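Side-chain contacts in putative secreted cellulose-binding protein (Streptomyces coelicolor, PDB 4OY6), which probably cleaves cellulose oxidatively as a copper-dependent lytic polysaccharide monooxygenase of family AA10: residues D6-S9 and R10-C14; V64-G67 and Q68-S71; G73-S77 and G78-S82. All blocks are in the same frame, centred on the assembly; numbering follows the deposited sequence.

Contact 1 (D6-S9 and R10-C14). With ZN (zinc ion), chain G.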
# COMPACT_ATOMS: atom_id res chain seq x y z
N ASP A 6 -8.89 -3.19 1.31
CA ASP A 6 -9.22 -4.22 0.33
C ASP A 6 -8.86 -3.68 -1.04
O ASP A 6 -9.37 -2.63 -1.42
CB ASP A 6 -10.73 -4.58 0.34
CG ASP A 6 -11.18 -5.20 1.61
OD1 ASP A 6 -10.94 -6.41 1.80
OD2 ASP A 6 -11.80 -4.49 2.44
N PRO A 7 -7.94 -4.34 -1.77
CA PRO A 7 -7.06 -5.43 -1.36
C PRO A 7 -6.08 -4.90 -0.31
O PRO A 7 -5.45 -3.86 -0.54
CB PRO A 7 -6.37 -5.82 -2.68
CG PRO A 7 -6.33 -4.57 -3.48
CD PRO A 7 -7.58 -3.82 -3.11
N ALA A 8 -5.96 -5.58 0.81
CA ALA A 8 -5.25 -5.05 1.95
C ALA A 8 -3.85 -4.58 1.60
O ALA A 8 -3.10 -5.28 0.89
CB ALA A 8 -5.15 -6.10 3.03
N SER A 9 -3.48 -3.42 2.13
CA SER A 9 -2.10 -2.94 2.03
C SER A 9 -1.16 -3.87 2.80
O SER A 9 -1.58 -4.73 3.56
CB SER A 9 -2.00 -1.53 2.58
OG SER A 9 -2.29 -1.53 3.97
N ARG A 10 0.13 -3.68 2.61
CA ARG A 10 1.09 -4.60 3.22
C ARG A 10 0.96 -4.63 4.74
O ARG A 10 0.89 -5.69 5.37
CB ARG A 10 2.53 -4.27 2.81
CG ARG A 10 2.84 -4.68 1.38
CD ARG A 10 4.28 -4.48 0.98
NE ARG A 10 4.48 -5.06 -0.33
CZ ARG A 10 5.60 -5.00 -1.04
NH1 ARG A 10 6.65 -4.35 -0.59
NH2 ARG A 10 5.64 -5.60 -2.23
N ASN A 11 0.95 -3.46 5.36
CA ASN A 11 0.91 -3.40 6.81
C ASN A 11 -0.49 -3.64 7.35
O ASN A 11 -0.64 -4.30 8.39
CB ASN A 11 1.56 -2.13 7.38
CG ASN A 11 0.84 -0.85 7.06
OD1 ASN A 11 0.29 -0.67 5.98
ND2 ASN A 11 0.90 0.05 7.98
N TYR A 12 -1.54 -3.15 6.69
CA TYR A 12 -2.89 -3.49 7.13
C TYR A 12 -3.11 -5.00 7.07
O TYR A 12 -3.70 -5.58 7.99
CB TYR A 12 -3.96 -2.73 6.35
CG TYR A 12 -5.34 -3.00 6.85
CD1 TYR A 12 -5.82 -2.34 7.97
CD2 TYR A 12 -6.15 -3.95 6.25
CE1 TYR A 12 -7.07 -2.59 8.45
CE2 TYR A 12 -7.41 -4.24 6.75
CZ TYR A 12 -7.86 -3.54 7.86
OH TYR A 12 -9.11 -3.74 8.40
N GLY A 13 -2.65 -5.63 5.99
CA GLY A 13 -2.80 -7.07 5.86
C GLY A 13 -2.05 -7.84 6.94
O GLY A 13 -2.59 -8.77 7.51
N CYS A 14 -0.81 -7.44 7.24
CA CYS A 14 -0.09 -8.09 8.31
C CYS A 14 -0.82 -7.95 9.65
O CYS A 14 -0.80 -8.88 10.46
CB CYS A 14 1.34 -7.59 8.43
SG CYS A 14 2.44 -8.01 7.05
ZN ZN G . -11.11 -7.51 3.67
O HOH W 1 -12.08 -5.87 4.73
O HOH W 2 -10.60 -8.20 5.40
O HOH W 3 -9.06 -6.94 4.07
O HOH W 4 -10.69 -9.19 2.94

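Contact 2 (V64-G67 and Q68-S71). With ZN (zinc ion), chain I.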
# COMPACT_ATOMS: atom_id res chain seq x y z
N VAL A 64 9.87 10.35 -2.58
CA VAL A 64 9.75 8.89 -2.43
C VAL A 64 10.76 8.26 -3.39
O VAL A 64 10.46 8.05 -4.56
CB VAL A 64 8.33 8.39 -2.73
CG1 VAL A 64 8.27 6.87 -2.65
CG2 VAL A 64 7.33 9.03 -1.77
N PRO A 65 11.98 7.99 -2.89
CA PRO A 65 12.98 7.39 -3.77
C PRO A 65 12.63 5.97 -4.25
O PRO A 65 11.92 5.22 -3.56
CB PRO A 65 14.22 7.30 -2.87
CG PRO A 65 14.04 8.38 -1.85
CD PRO A 65 12.55 8.37 -1.60
N ASP A 66 13.15 5.60 -5.41
CA ASP A 66 13.06 4.23 -5.86
C ASP A 66 13.55 3.28 -4.77
O ASP A 66 14.50 3.57 -4.05
CB ASP A 66 13.91 4.04 -7.12
CG ASP A 66 13.28 4.62 -8.35
OD1 ASP A 66 12.06 4.86 -8.39
OD2 ASP A 66 14.01 4.78 -9.34
N GLY A 67 12.85 2.16 -4.65
CA GLY A 67 13.11 1.17 -3.60
C GLY A 67 12.50 1.49 -2.25
O GLY A 67 12.63 0.72 -1.32
N GLN A 68 11.86 2.65 -2.14
CA GLN A 68 11.24 3.12 -0.90
C GLN A 68 9.78 3.47 -1.11
O GLN A 68 9.17 4.20 -0.32
CB GLN A 68 11.97 4.33 -0.32
CG GLN A 68 13.45 4.09 -0.09
CD GLN A 68 14.19 5.30 0.35
OE1 GLN A 68 13.61 6.21 0.95
NE2 GLN A 68 15.48 5.32 0.10
N LEU A 69 9.16 2.97 -2.17
CA LEU A 69 7.77 3.30 -2.44
C LEU A 69 6.83 2.81 -1.33
O LEU A 69 5.94 3.54 -0.88
CB LEU A 69 7.29 2.77 -3.81
CG LEU A 69 7.68 3.68 -4.99
CD1 LEU A 69 9.20 3.77 -5.22
CD2 LEU A 69 6.96 3.23 -6.26
N CYS A 70 6.99 1.57 -0.89
CA CYS A 70 6.04 0.99 0.06
C CYS A 70 6.19 1.52 1.47
O CYS A 70 5.27 1.36 2.26
CB CYS A 70 6.10 -0.54 0.05
SG CYS A 70 5.65 -1.23 -1.58
N SER A 71 7.30 2.18 1.79
CA SER A 71 7.45 2.90 3.05
C SER A 71 7.18 4.40 2.90
O SER A 71 7.41 5.16 3.83
CB SER A 71 8.85 2.73 3.60
OG SER A 71 9.79 3.38 2.77
ZN ZN I . 13.18 5.85 -10.82
O HOH W 5 16.29 3.03 -1.92
O HOH W 6 12.41 4.35 -11.74

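Contact 3 (G73-S77 and G78-S82)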
# COMPACT_ATOMS: atom_id res chain seq x y z
N GLY A 73 8.80 6.57 1.17
CA GLY A 73 10.07 7.28 1.27
C GLY A 73 10.64 7.23 2.68
O GLY A 73 11.16 8.23 3.17
N ARG A 74 10.55 6.07 3.33
CA ARG A 74 11.06 5.89 4.69
C ARG A 74 10.43 6.93 5.62
O ARG A 74 11.07 7.55 6.46
CB ARG A 74 12.57 5.86 4.75
CG ARG A 74 13.17 4.70 3.98
CD ARG A 74 14.68 4.73 4.01
NE ARG A 74 15.23 3.64 3.23
CZ ARG A 74 16.47 3.59 2.76
NH1 ARG A 74 17.32 4.57 3.01
NH2 ARG A 74 16.86 2.54 2.04
N THR A 75 9.12 7.07 5.48
CA THR A 75 8.40 8.12 6.18
C THR A 75 8.24 7.78 7.67
O THR A 75 8.58 6.67 8.12
CB THR A 75 7.02 8.40 5.55
OG1 THR A 75 6.59 9.68 5.99
CG2 THR A 75 5.96 7.35 5.87
N GLU A 76 7.76 8.74 8.45
CA GLU A 76 7.41 8.50 9.85
C GLU A 76 8.57 7.89 10.61
O GLU A 76 8.44 6.89 11.33
CB GLU A 76 6.12 7.69 9.97
CG GLU A 76 4.88 8.50 9.59
CD GLU A 76 4.55 9.52 10.64
OE1 GLU A 76 4.04 9.12 11.70
OE2 GLU A 76 4.83 10.73 10.42
N SER A 77 9.73 8.52 10.47
CA SER A 77 10.91 8.17 11.24
C SER A 77 11.31 6.70 11.05
O SER A 77 11.85 6.07 11.95
CB SER A 77 10.67 8.49 12.73
OG SER A 77 10.35 9.87 12.91
N GLY A 78 11.05 6.18 9.85
CA GLY A 78 11.45 4.83 9.51
C GLY A 78 10.55 3.71 10.00
O GLY A 78 10.88 2.54 9.81
N ARG A 79 9.39 4.02 10.56
CA ARG A 79 8.52 3.00 11.14
C ARG A 79 8.13 1.91 10.16
O ARG A 79 7.94 0.77 10.56
CB ARG A 79 7.28 3.65 11.78
CG ARG A 79 6.31 2.68 12.40
CD ARG A 79 5.27 3.35 13.28
NE ARG A 79 4.40 4.30 12.56
CZ ARG A 79 4.49 5.63 12.61
NH1 ARG A 79 5.43 6.24 13.31
NH2 ARG A 79 3.60 6.34 11.94
N TYR A 80 7.97 2.27 8.89
CA TYR A 80 7.48 1.37 7.86
C TYR A 80 8.57 0.88 6.91
O TYR A 80 8.26 0.34 5.85
CB TYR A 80 6.37 2.06 7.06
CG TYR A 80 5.26 2.56 7.94
CD1 TYR A 80 4.31 1.69 8.46
CD2 TYR A 80 5.14 3.91 8.29
CE1 TYR A 80 3.31 2.11 9.33
CE2 TYR A 80 4.15 4.33 9.15
CZ TYR A 80 3.22 3.45 9.65
OH TYR A 80 2.27 3.92 10.54
N ASN A 81 9.84 1.03 7.30
CA ASN A 81 10.91 0.67 6.39
C ASN A 81 10.88 -0.80 5.98
O ASN A 81 11.33 -1.16 4.88
CB ASN A 81 12.29 1.03 6.96
CG ASN A 81 12.54 2.51 7.01
OD1 ASN A 81 11.68 3.31 6.65
ND2 ASN A 81 13.72 2.89 7.45
N SER A 82 10.41 -1.67 6.86
CA SER A 82 10.34 -3.10 6.56
C SER A 82 9.37 -3.41 5.42
O SER A 82 9.45 -4.48 4.83
CB SER A 82 9.93 -3.89 7.80
OG SER A 82 8.60 -3.63 8.20
O HOH W 7 9.02 4.15 7.09

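Contact 1 (D6-S9 and R10-C14)
S9 turns its OG into the position between its backbone N and carbonyl carbon (chi1 65°), and this rotation lays the hydroxyl against Y12 at the start of helix 10-18. S9 is the N-cap residue. Its OG accepts from Y12 N at 3.3 Å in a bent bond (148°) and lies 3.1 Å from Y12 CB. One turn is closed by the backbone, G13 N donating to S9 O at 2.8 Å. The Y12 ring, swung anti to the backbone N (chi1 -176°), presents its edge to the A8 methyl, CB standing 4.0 Å from CD2 near the ring plane. The same CB rests on G13 CA at 3.8 Å, where glycine has no side chain. Before the cis peptide bond to P7, D6 OD1 binds a zinc ion at 2.2 Å. Four waters also bind the metal, and one of them donates to D6 OD2 at 2.7 Å. Beyond the cap, S9 OG bonds to S3 OG, and R10 forms a salt bridge with D182 through NE and donates from NH1 to L83 O. The cap therefore satisfies helix-end N-H groups through one buried hydroxyl and one carbonyl, and ties the helix start to strand 2-6.

Contact 2 (V64-G67 and Q68-S71)
Q68 and P65 bring their side chains across each other at a slant, the amide end of the glutamine lying against the proline ring. The Q68 chain is extended beyond CG (chi2 175°) and reaches back over the P65 ring; Q68 OE1 lies 3.5 Å from P65 CD and Q68 NE2 3.8 Å from P65 CB. Both residues are the ends of a type II beta turn, P65 to Q68, whose third residue, G67, has the positive phi usual at that position. Q68 N closes the turn on P65 O at 2.9 Å. The central peptide points its carbonyl, D66 O, to a water that donates to it at 2.8 Å and accepts from Q68 NE2 at 3.2 Å, so water as well as ring contact links the amide to the turn.

On L69, CD1 comes within 3.5 Å of P65 O. V64 CG1, anti to the backbone N (chi1 177°), meets L69 CA at 3.6 Å and packs on L69 CG at 4.0 Å. D66 points away, its OD2 binding a zinc ion while OD1 takes the backbone N-H of W131. Just after the turn, the disulfide C70-C180 ties the chain to strand 175-184. Chemically the turn is thus divided: apolar V64 and L69 are buried, while the more exposed ring of P65 is dressed by a polar amide.

Contact 3 (G73-S77 and G78-S82)
R79 and E76 pair where a type I beta turn, G78 to N81, overlaps at G78 with a run of positive-phi residues, E76 to G78. The arginine starts at CB, which lies 3.5 Å from E76 O, the carbonyl that also accepts from R79 N. CG then passes over the centre of the Y80 ring, 4.1 Å above its plane. At CD the chain bends (chi3 62°), and this carries the guanidinium round to the tyrosine hydroxyl. NE and NH2 grip Y80 OH side-on, both in the guanidinium plane, NE at 3.0 Å; the hydroxyl also bonds to N47 O. Over one guanidinium face sits E76 CB, 3.7 Å from CZ. The glutamate runs alongside, pointing the same way, and bends at chi2 to set OE1 in the guanidinium plane. NH2 donates to it at 2.8 Å in a nearly straight bond (167°) on the anti lone pair, although the carboxylate and guanidinium planes stand 77° apart. R79 NH1 lies 3.6 Å from E76 OE1. With NE and NH2 on the hydroxyl and NH2 also on the carboxylate, the rotation of the guanidinium is probably restricted.

Elsewhere, R74 and N81 cross at about a right angle, N81 OD1 lying 3.3 Å from R74 CB. One water ties both halves together: it donates to T75 O and to N81 OD1, each at 2.8 Å, and accepts from Y80 N.

In the fold
Contact 1 is the buried one, joining strand 2-6 to helix 10-18 through a hydroxyl and backbone atoms. Contacts 2 and 3 are partly buried neighbours, with centres about 9 Å apart, in the long loop between helix 60-63 and strand 92-93, and a probable hydrogen bond from G73 N to Q68 O links them. The segment 64-71 uses a turn bond, a bridging water and apolar packing, whereas 73-82 adds a charged pair and a tyrosine hydroxyl. The E76 side chain lies about 7 Å from that of H1, a copper ligand. Contact 1 meets both others, R10 packing on C70 and N11 on Y80.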